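Local coordinates for protein predicted component of a thermophile-specific DNA repair system, contains a RAMP domain (Methanopyrus kandleri, PDB 4N0L) that probably binds CRISPR RNA as the Csm3 backbone subunit of a type III-A interference complex, and may cleave target RNA, at residues 177-183 and 222-226; 269-275 and 330-336; 292-298 and 308-312. All blocks are in the same frame, centred on the assembly; numbering follows the deposited sequence.

Contact 1 of 3, residues 177-183 and 222-226; sequences AHPTTYT and SRFGL
Ser222 meets Thr183 through their side-chain carbons, CB of the serine lying 3.9 Å from CG2 of the threonine. Arg223 N donates to Thr183 OG1 at 2.8 Å, a bent bond of 135°. Thr183 can accept it because OG1 sits beside its own backbone N (chi1 -67°), while CG2 is left to pack on Ser222. Arg223 O takes the N-H of Thr180 at 2.9 Å. The arginine chain then runs out extended past Tyr182, its NE 3.7 Å from Tyr182 CE2. Ring and guanidinium planes stand nearly perpendicular, and Glu13 binds the far end of the arginine in a salt bridge. Phe224 pairs with Pro179 in a single beta bridge. Phe224 CD2 packs 3.8 Å from Pro179 CD, and Phe224 CB touches Ala177 CB. Gly225 N donates to His178 O at 2.9 Å, while Gly225 O lies against the methyl of Ala177. Thr180, next to the bridged Pro179, is the N-cap of helix 181-191. The arrangement joins the approach to this helix to strand 223-231 of the antiparallel sheet in the RRM-like RAMP fold.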
loop_
_atom_site.group_PDB
_atom_site.type_symbol
_atom_site.label_atom_id
_atom_site.label_comp_id
_atom_site.label_asym_id
_atom_site.label_seq_id
_atom_site.Cartn_x
_atom_site.Cartn_y
_atom_site.Cartn_z
ATOM N N ALA A 177 7.226 10.051 -3.560
ATOM C CA ALA A 177 8.169 10.286 -2.474
ATOM C C ALA A 177 9.443 10.942 -2.991
ATOM O O ALA A 177 10.278 10.295 -3.621
ATOM C CB ALA A 177 8.494 8.979 -1.760
ATOM N N HIS A 178 9.583 12.232 -2.712
ATOM C CA HIS A 178 10.744 12.994 -3.148
ATOM C C HIS A 178 11.706 13.182 -1.982
ATOM O O HIS A 178 11.289 13.139 -0.825
ATOM C CB HIS A 178 10.311 14.349 -3.718
ATOM C CG HIS A 178 9.562 14.252 -5.008
ATOM N ND1 HIS A 178 10.190 14.267 -6.238
ATOM C CD2 HIS A 178 8.238 14.131 -5.271
ATOM C CE1 HIS A 178 9.289 14.166 -7.195
ATOM N NE2 HIS A 178 8.092 14.080 -6.632
ATOM N N PRO A 179 12.998 13.395 -2.277
ATOM C CA PRO A 179 13.951 13.587 -1.179
ATOM C C PRO A 179 13.634 14.832 -0.355
ATOM O O PRO A 179 13.236 15.856 -0.913
ATOM C CB PRO A 179 15.298 13.726 -1.898
ATOM C CG PRO A 179 14.958 14.125 -3.292
ATOM C CD PRO A 179 13.645 13.474 -3.598
ATOM N N THR A 180 13.783 14.727 0.962
ATOM C CA THR A 180 13.531 15.854 1.852
ATOM C C THR A 180 14.647 16.884 1.716
ATOM O O THR A 180 15.713 16.577 1.183
ATOM C CB THR A 180 13.422 15.408 3.325
ATOM O OG1 THR A 180 14.696 14.937 3.784
ATOM C CG2 THR A 180 12.392 14.295 3.471
ATOM N N THR A 181 14.389 18.104 2.177
ATOM C CA THR A 181 15.389 19.169 2.144
ATOM C C THR A 181 16.672 18.739 2.853
ATOM O O THR A 181 17.775 19.003 2.371
ATOM C CB THR A 181 14.852 20.462 2.789
ATOM O OG1 THR A 181 13.776 20.979 1.997
ATOM C CG2 THR A 181 15.944 21.514 2.890
ATOM N N TYR A 182 16.519 18.063 3.989
ATOM C CA TYR A 182 17.655 17.502 4.716
ATOM C C TYR A 182 18.451 16.540 3.837
ATOM O O TYR A 182 19.678 16.531 3.864
ATOM C CB TYR A 182 17.183 16.786 5.984
ATOM C CG TYR A 182 18.211 15.852 6.585
ATOM C CD1 TYR A 182 19.251 16.343 7.366
ATOM C CD2 TYR A 182 18.139 14.478 6.380
ATOM C CE1 TYR A 182 20.193 15.495 7.920
ATOM C CE2 TYR A 182 19.075 13.622 6.934
ATOM C CZ TYR A 182 20.101 14.135 7.700
ATOM O OH TYR A 182 21.038 13.289 8.252
ATOM N N THR A 183 17.745 15.724 3.065
ATOM C CA THR A 183 18.390 14.737 2.210
ATOM C C THR A 183 19.192 15.421 1.099
ATOM O O THR A 183 20.286 14.975 0.747
ATOM C CB THR A 183 17.350 13.766 1.608
ATOM O OG1 THR A 183 16.782 12.974 2.657
ATOM C CG2 THR A 183 17.986 12.843 0.586
ATOM N N SER A 222 19.419 8.298 3.102
ATOM C CA SER A 222 18.584 9.238 2.358
ATOM C C SER A 222 17.132 9.127 2.797
ATOM O O SER A 222 16.675 8.059 3.209
ATOM C CB SER A 222 18.692 8.989 0.855
ATOM O OG SER A 222 20.017 9.200 0.400
ATOM N N ARG A 223 16.405 10.232 2.704
ATOM C CA ARG A 223 15.049 10.265 3.225
ATOM C C ARG A 223 14.082 10.887 2.227
ATOM O O ARG A 223 14.351 11.943 1.652
ATOM C CB ARG A 223 15.024 11.012 4.557
ATOM C CG ARG A 223 15.764 10.268 5.663
ATOM C CD ARG A 223 16.150 11.187 6.801
ATOM N NE ARG A 223 17.114 10.567 7.707
ATOM C CZ ARG A 223 16.811 10.082 8.905
ATOM N NH1 ARG A 223 15.563 10.144 9.351
ATOM N NH2 ARG A 223 17.755 9.539 9.662
ATOM N N PHE A 224 12.963 10.206 2.017
ATOM C CA PHE A 224 11.955 10.647 1.067
ATOM C C PHE A 224 10.628 10.851 1.782
ATOM O O PHE A 224 10.249 10.052 2.637
ATOM C CB PHE A 224 11.814 9.639 -0.079
ATOM C CG PHE A 224 13.084 9.433 -0.865
ATOM C CD1 PHE A 224 14.109 8.635 -0.369
ATOM C CD2 PHE A 224 13.260 10.050 -2.093
ATOM C CE1 PHE A 224 15.280 8.455 -1.085
ATOM C CE2 PHE A 224 14.430 9.871 -2.816
ATOM C CZ PHE A 224 15.442 9.073 -2.308
ATOM N N GLY A 225 9.948 11.945 1.456
ATOM C CA GLY A 225 8.681 12.277 2.082
ATOM C C GLY A 225 7.644 11.184 1.933
ATOM O O GLY A 225 7.472 10.628 0.851
ATOM N N LEU A 226 6.970 10.875 3.027
ATOM C CA LEU A 226 5.919 9.878 3.034
ATOM C C LEU A 226 4.584 10.501 3.411
ATOM O O LEU A 226 4.369 10.908 4.538
ATOM C CB LEU A 226 6.255 8.737 3.985
ATOM C CG LEU A 226 5.266 7.576 3.995
ATOM C CD1 LEU A 226 5.256 6.853 2.660
ATOM C CD2 LEU A 226 5.587 6.610 5.116
#

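Contact 2 of 3, residues 269-275 and 330-336; sequences EFRIAAL and YLRPEEW
Tyr330 lies flat along Arg271. Arg271 CG sits over the ring face in a CH-pi contact, 3.6 Å from the Tyr330 centroid. The ring and guanidinium planes are only 19° apart, and Tyr330 OH reaches over the centre of the guanidinium. NE and NH2 of Arg271 both donate to Glu269 OE1 in the guanidinium plane, which fixes the rotation of the group under Tyr330; Arg271 NE is 3.0 Å from Glu269 OE1. Glu304 forms a salt bridge with Arg271 NH1. Tyr330 CG stands between its backbone N and carbonyl carbon (chi1 70°), which swings the ring over Arg271.

Trp336 turns its edge to the strand. Trp336 NE1 donates to Ile272 O at 3.2 Å, with the oxygen in the indole plane. Leu331 N donates to Ile272 O at 3.0 Å, from the opposite face of the carbonyl plane. One indole face carries Leu331 CB. The other carries Leu275 CD1, 3.8 Å from the centroid of the six-membered ring of Trp336.

Arg332 lays its guanidinium face on Glu269 CG. The two charges are near but form no salt bridge; a water accepts from Arg332 NH2 and donates weakly to Glu269 OE2. Glu253 binds Arg332 NE. Pro333 CG packs 3.8 Å from Phe270 CB. Arg332 is the N-cap of helix 333-338, and its N-H points at Glu335 OE1, with Arg332 N 2.8 Å away. Ile272 and Leu331 form one antiparallel hydrogen-bonded pair. Just beyond it, Ala273 and Ala274 both face Val11: a classic beta bulge in strand 268-278 of the RRM-like sheet.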
loop_
_atom_site.group_PDB
_atom_site.type_symbol
_atom_site.label_atom_id
_atom_site.label_comp_id
_atom_site.label_asym_id
_atom_site.label_seq_id
_atom_site.Cartn_x
_atom_site.Cartn_y
_atom_site.Cartn_z
ATOM N N GLU A 269 12.942 2.032 5.728
ATOM C CA GLU A 269 12.166 2.177 6.948
ATOM C C GLU A 269 11.036 3.156 6.683
ATOM O O GLU A 269 11.264 4.229 6.122
ATOM C CB GLU A 269 13.029 2.700 8.095
ATOM C CG GLU A 269 14.210 1.833 8.478
ATOM C CD GLU A 269 15.185 2.572 9.383
ATOM O OE1 GLU A 269 14.874 3.714 9.784
ATOM O OE2 GLU A 269 16.263 2.017 9.686
ATOM N N PHE A 270 9.823 2.802 7.083
ATOM C CA PHE A 270 8.724 3.757 7.036
ATOM C C PHE A 270 8.549 4.415 8.397
ATOM O O PHE A 270 7.955 3.837 9.306
ATOM C CB PHE A 270 7.426 3.078 6.595
ATOM C CG PHE A 270 7.474 2.542 5.194
ATOM C CD1 PHE A 270 7.787 1.213 4.954
ATOM C CD2 PHE A 270 7.217 3.373 4.113
ATOM C CE1 PHE A 270 7.836 0.720 3.663
ATOM C CE2 PHE A 270 7.264 2.887 2.819
ATOM C CZ PHE A 270 7.574 1.558 2.592
ATOM N N ARG A 271 9.056 5.635 8.527
ATOM C CA ARG A 271 8.976 6.353 9.790
ATOM C C ARG A 271 7.717 7.204 9.779
ATOM O O ARG A 271 7.677 8.272 9.170
ATOM C CB ARG A 271 10.221 7.215 10.007
ATOM C CG ARG A 271 11.492 6.402 10.213
ATOM C CD ARG A 271 12.732 7.277 10.296
ATOM N NE ARG A 271 13.923 6.487 10.597
ATOM C CZ ARG A 271 14.949 6.916 11.325
ATOM N NH1 ARG A 271 14.950 8.144 11.825
ATOM N NH2 ARG A 271 15.986 6.116 11.544
ATOM N N ILE A 272 6.682 6.710 10.446
ATOM C CA ILE A 272 5.363 7.321 10.379
ATOM C C ILE A 272 5.087 8.114 11.648
ATOM O O ILE A 272 4.927 7.546 12.729
ATOM C CB ILE A 272 4.271 6.260 10.170
ATOM C CG1 ILE A 272 4.553 5.471 8.889
ATOM C CG2 ILE A 272 2.899 6.911 10.121
ATOM C CD1 ILE A 272 3.705 4.225 8.726
ATOM N N ALA A 273 5.037 9.433 11.507
ATOM C CA ALA A 273 4.942 10.326 12.654
ATOM C C ALA A 273 3.508 10.504 13.144
ATOM O O ALA A 273 3.278 10.715 14.337
ATOM C CB ALA A 273 5.545 11.678 12.308
ATOM N N ALA A 274 2.543 10.406 12.236
ATOM C CA ALA A 274 1.156 10.661 12.606
ATOM C C ALA A 274 0.140 10.060 11.643
ATOM O O ALA A 274 0.408 9.896 10.450
ATOM C CB ALA A 274 0.922 12.159 12.723
ATOM N N LEU A 275 -1.028 9.724 12.185
ATOM C CA LEU A 275 -2.198 9.395 11.378
ATOM C C LEU A 275 -3.176 10.562 11.437
ATOM O O LEU A 275 -3.681 10.900 12.508
ATOM C CB LEU A 275 -2.869 8.110 11.870
ATOM C CG LEU A 275 -2.390 6.752 11.345
ATOM C CD1 LEU A 275 -0.875 6.693 11.196
ATOM C CD2 LEU A 275 -2.881 5.643 12.260
ATOM N N TYR A 330 8.227 8.943 15.972
ATOM C CA TYR A 330 7.570 8.161 14.932
ATOM C C TYR A 330 7.374 6.723 15.397
ATOM O O TYR A 330 8.065 6.258 16.300
ATOM C CB TYR A 330 8.389 8.190 13.636
ATOM C CG TYR A 330 9.694 7.418 13.704
ATOM C CD1 TYR A 330 9.736 6.051 13.441
ATOM C CD2 TYR A 330 10.882 8.055 14.046
ATOM C CE1 TYR A 330 10.925 5.344 13.512
ATOM C CE2 TYR A 330 12.077 7.355 14.118
ATOM C CZ TYR A 330 12.091 6.001 13.851
ATOM O OH TYR A 330 13.276 5.307 13.921
ATOM N N LEU A 331 6.434 6.018 14.776
ATOM C CA LEU A 331 6.318 4.579 14.980
ATOM C C LEU A 331 6.488 3.863 13.648
ATOM O O LEU A 331 6.085 4.370 12.601
ATOM C CB LEU A 331 4.976 4.213 15.620
ATOM C CG LEU A 331 4.704 4.754 17.027
ATOM C CD1 LEU A 331 3.332 4.323 17.522
ATOM C CD2 LEU A 331 5.792 4.308 17.995
ATOM N N ARG A 332 7.100 2.687 13.692
ATOM C CA ARG A 332 7.254 1.863 12.504
ATOM C C ARG A 332 5.921 1.161 12.231
ATOM O O ARG A 332 5.096 1.051 13.139
ATOM C CB ARG A 332 8.398 0.862 12.697
ATOM C CG ARG A 332 9.767 1.525 12.823
ATOM C CD ARG A 332 10.392 1.810 11.464
ATOM N NE ARG A 332 10.680 0.589 10.717
ATOM C CZ ARG A 332 11.832 -0.073 10.781
ATOM N NH1 ARG A 332 12.004 -1.177 10.066
ATOM N NH2 ARG A 332 12.809 0.367 11.561
ATOM N N PRO A 333 5.696 0.706 10.981
ATOM C CA PRO A 333 4.433 0.057 10.597
ATOM C C PRO A 333 3.956 -1.005 11.588
ATOM O O PRO A 333 2.791 -0.991 11.985
ATOM C CB PRO A 333 4.773 -0.578 9.249
ATOM C CG PRO A 333 5.784 0.334 8.670
ATOM C CD PRO A 333 6.608 0.836 9.827
ATOM N N GLU A 334 4.856 -1.894 11.993
ATOM C CA GLU A 334 4.507 -2.984 12.898
ATOM C C GLU A 334 4.131 -2.460 14.285
ATOM O O GLU A 334 3.331 -3.070 14.997
ATOM C CB GLU A 334 5.675 -3.967 13.002
ATOM C CG GLU A 334 5.421 -5.171 13.891
ATOM C CD GLU A 334 6.667 -6.010 14.093
ATOM O OE1 GLU A 334 7.748 -5.591 13.630
ATOM O OE2 GLU A 334 6.564 -7.090 14.717
ATOM N N GLU A 335 4.691 -1.315 14.659
ATOM C CA GLU A 335 4.375 -0.703 15.944
ATOM C C GLU A 335 2.989 -0.064 15.931
ATOM O O GLU A 335 2.269 -0.105 16.929
ATOM C CB GLU A 335 5.439 0.331 16.320
ATOM C CG GLU A 335 6.829 -0.262 16.481
ATOM C CD GLU A 335 7.854 0.762 16.921
ATOM O OE1 GLU A 335 8.100 1.725 16.165
ATOM O OE2 GLU A 335 8.415 0.604 18.025
ATOM N N TRP A 336 2.617 0.525 14.800
ATOM C CA TRP A 336 1.271 1.063 14.631
ATOM C C TRP A 336 0.217 -0.037 14.718
ATOM O O TRP A 336 -0.862 0.174 15.273
ATOM C CB TRP A 336 1.144 1.807 13.301
ATOM C CG TRP A 336 1.702 3.194 13.343
ATOM C CD1 TRP A 336 2.889 3.617 12.819
ATOM C CD2 TRP A 336 1.102 4.342 13.954
ATOM N NE1 TRP A 336 3.060 4.958 13.058
ATOM C CE2 TRP A 336 1.978 5.428 13.756
ATOM C CE3 TRP A 336 -0.095 4.560 14.648
ATOM C CZ2 TRP A 336 1.699 6.710 14.225
ATOM C CZ3 TRP A 336 -0.370 5.833 15.114
ATOM C CH2 TRP A 336 0.522 6.891 14.901
HETATM O O HOH W 1 15.335 -0.157 11.078
HETATM O O HOH W 2 13.755 3.242 12.039
#

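Contact 3 of 3, residues 292-298 and 308-312; sequences FPEEEDK and LSDLE
Leu308 pushes its two methyls against Phe292, Pro293 and the start of helix 295-300, closing a small apolar corner beside the sheet of the RRM-like fold. Leu308 CD2 lies 3.9 Å from Phe292 CE2, and Leu308 CD1 sits between Phe292 CZ and the backbone oxygen of Asp297. The leucine thus fills the hollow between the ring and the first turn of the helix. The Leu308 side chain also touches Ala273 and Val11 of the sheet.

Pro293 forms a second bump. A cis peptide bond precedes it, and Pro293 CB lies 3.9 Å above the centre of the Phe292 ring. Pro293 CG presses into the notch formed by Leu308 O and Leu311 CB, 3.6 Å from Leu311 CB. The side chains of Pro293 and Leu311 cross at about a right angle. Leu311 also rests on Val11.

The helix start has its own fastening. Glu294 is the N-cap, and Glu294 N donates to Asp297 OD2 at 2.7 Å, on the anti lone pair. Asp297 OD1 forms salt bridges with Arg321 and Arg323.

Lys298 runs along the 308-311 backbone. Its extended chain carries NZ past Leu308 O to Leu311 O. On the way Lys298 CE is 3.4 Å from Leu308 O, and Lys298 CD passes near Ser309 CA. The carboxylate of Glu312, poorly ordered, is too far for a salt bridge. Lys298 NZ instead bonds Leu311 O at 2.9 Å, almost straight on to the carbonyl, with a C=O...N angle of 166°.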
loop_
_atom_site.group_PDB
_atom_site.type_symbol
_atom_site.label_atom_id
_atom_site.label_comp_id
_atom_site.label_asym_id
_atom_site.label_seq_id
_atom_site.Cartn_x
_atom_site.Cartn_y
_atom_site.Cartn_z
ATOM N N PHE A 292 -1.192 19.651 11.533
ATOM C CA PHE A 292 -0.003 18.815 11.464
ATOM C C PHE A 292 0.683 18.965 10.111
ATOM O O PHE A 292 0.018 18.962 9.072
ATOM C CB PHE A 292 -0.352 17.343 11.710
ATOM C CG PHE A 292 0.849 16.449 11.830
ATOM C CD1 PHE A 292 1.510 16.315 13.042
ATOM C CD2 PHE A 292 1.324 15.747 10.733
ATOM C CE1 PHE A 292 2.622 15.497 13.159
ATOM C CE2 PHE A 292 2.434 14.928 10.844
ATOM C CZ PHE A 292 3.086 14.805 12.059
ATOM N N PRO A 293 2.019 19.095 10.118
ATOM C CA PRO A 293 2.814 19.208 11.343
ATOM C C PRO A 293 2.921 20.649 11.838
ATOM O O PRO A 293 3.161 21.560 11.044
ATOM C CB PRO A 293 4.181 18.679 10.911
ATOM C CG PRO A 293 4.274 19.078 9.479
ATOM C CD PRO A 293 2.872 18.976 8.922
ATOM N N GLU A 294 2.723 20.851 13.135
ATOM C CA GLU A 294 2.934 22.162 13.736
ATOM C C GLU A 294 4.399 22.319 14.134
ATOM O O GLU A 294 5.176 21.368 14.031
ATOM C CB GLU A 294 2.008 22.356 14.937
ATOM C CG GLU A 294 0.556 22.582 14.535
ATOM C CD GLU A 294 -0.411 22.430 15.691
ATOM O OE1 GLU A 294 0.021 21.992 16.778
ATOM O OE2 GLU A 294 -1.606 22.746 15.510
ATOM N N GLU A 295 4.776 23.522 14.560
ATOM C CA GLU A 295 6.155 23.803 14.950
ATOM C C GLU A 295 6.637 22.832 16.021
ATOM O O GLU A 295 7.777 22.367 15.986
ATOM C CB GLU A 295 6.302 25.244 15.442
ATOM C CG GLU A 295 7.753 25.684 15.597
ATOM C CD GLU A 295 7.893 27.109 16.096
ATOM O OE1 GLU A 295 6.912 27.648 16.653
ATOM O OE2 GLU A 295 8.985 27.693 15.930
ATOM N N GLU A 296 5.762 22.540 16.978
ATOM C CA GLU A 296 6.071 21.591 18.040
ATOM C C GLU A 296 6.435 20.217 17.473
ATOM O O GLU A 296 7.379 19.583 17.939
ATOM C CB GLU A 296 4.893 21.468 19.008
ATOM C CG GLU A 296 5.133 20.492 20.146
ATOM C CD GLU A 296 4.029 20.516 21.184
ATOM O OE1 GLU A 296 3.981 19.587 22.017
ATOM O OE2 GLU A 296 3.220 21.471 21.180
ATOM N N ASP A 297 5.683 19.767 16.468
ATOM C CA ASP A 297 5.936 18.477 15.825
ATOM C C ASP A 297 7.314 18.435 15.172
ATOM O O ASP A 297 7.984 17.402 15.180
ATOM C CB ASP A 297 4.869 18.164 14.768
ATOM C CG ASP A 297 3.473 18.058 15.350
ATOM O OD1 ASP A 297 3.240 17.166 16.193
ATOM O OD2 ASP A 297 2.601 18.853 14.945
ATOM N N LYS A 298 7.721 19.560 14.593
ATOM C CA LYS A 298 9.004 19.658 13.901
ATOM C C LYS A 298 10.175 19.590 14.880
ATOM O O LYS A 298 11.170 18.911 14.622
ATOM C CB LYS A 298 9.067 20.948 13.083
ATOM C CG LYS A 298 7.983 21.040 12.021
ATOM C CD LYS A 298 8.036 22.357 11.266
ATOM C CE LYS A 298 6.819 22.510 10.367
ATOM N NZ LYS A 298 6.875 23.748 9.544
ATOM N N LEU A 308 9.008 16.494 8.025
ATOM C CA LEU A 308 8.080 17.385 8.711
ATOM C C LEU A 308 8.506 18.849 8.621
ATOM O O LEU A 308 7.660 19.742 8.598
ATOM C CB LEU A 308 7.924 16.972 10.175
ATOM C CG LEU A 308 7.334 15.575 10.406
ATOM C CD1 LEU A 308 7.018 15.355 11.877
ATOM C CD2 LEU A 308 6.098 15.328 9.543
ATOM N N SER A 309 9.811 19.093 8.554
ATOM C CA SER A 309 10.320 20.461 8.481
ATOM C C SER A 309 10.063 21.108 7.122
ATOM O O SER A 309 10.122 22.329 6.990
ATOM C CB SER A 309 11.822 20.493 8.786
ATOM O OG SER A 309 12.086 20.125 10.130
ATOM N N ASP A 310 9.768 20.290 6.117
ATOM C CA ASP A 310 9.513 20.793 4.770
ATOM C C ASP A 310 8.042 21.129 4.557
ATOM O O ASP A 310 7.670 21.677 3.520
ATOM C CB ASP A 310 9.960 19.775 3.719
ATOM C CG ASP A 310 11.435 19.442 3.818
ATOM O OD1 ASP A 310 12.168 20.184 4.501
ATOM O OD2 ASP A 310 11.862 18.440 3.204
ATOM N N LEU A 311 7.236 20.762 5.540
ATOM C CA LEU A 311 5.795 20.870 5.455
ATOM C C LEU A 311 5.233 22.065 6.196
ATOM O O LEU A 311 5.653 22.395 7.289
ATOM C CB LEU A 311 5.147 19.607 6.016
ATOM C CG LEU A 311 4.788 18.494 5.044
ATOM C CD1 LEU A 311 5.712 18.510 3.849
ATOM C CD2 LEU A 311 4.818 17.149 5.735
ATOM N N GLU A 312 4.254 22.694 5.573
ATOM C CA GLU A 312 3.395 23.644 6.239
ATOM C C GLU A 312 2.286 22.817 6.876
ATOM O O GLU A 312 1.977 21.731 6.413
ATOM C CB GLU A 312 2.838 24.633 5.224
ATOM C CG GLU A 312 2.864 26.084 5.667
ATOM C CD GLU A 312 4.236 26.571 6.091
ATOM O OE1 GLU A 312 4.953 27.138 5.247
ATOM O OE2 GLU A 312 4.593 26.408 7.272
#

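The three contacts sit close together on one body of the protein. Centres of contacts 1 and 2 are about 16 Å apart, as are those of contacts 2 and 3; contacts 1 and 3 are about 14 Å apart. Contacts 1 and 2 share the antiparallel sheet. There Arg223 NH1 and Arg271 NH1 approach to 3.2 Å, each also salt-bridged to a glutamate, which probably offsets their like charges. Thr181 N probably bonds Asp310 OD2 at 2.7 Å, tying contact 1 to contact 3. Ala274 CB packs 3.5 Å from Phe292 CZ, joining contacts 2 and 3. All three lie away from the zinc site of His86, Cys88, Cys115 and Cys118.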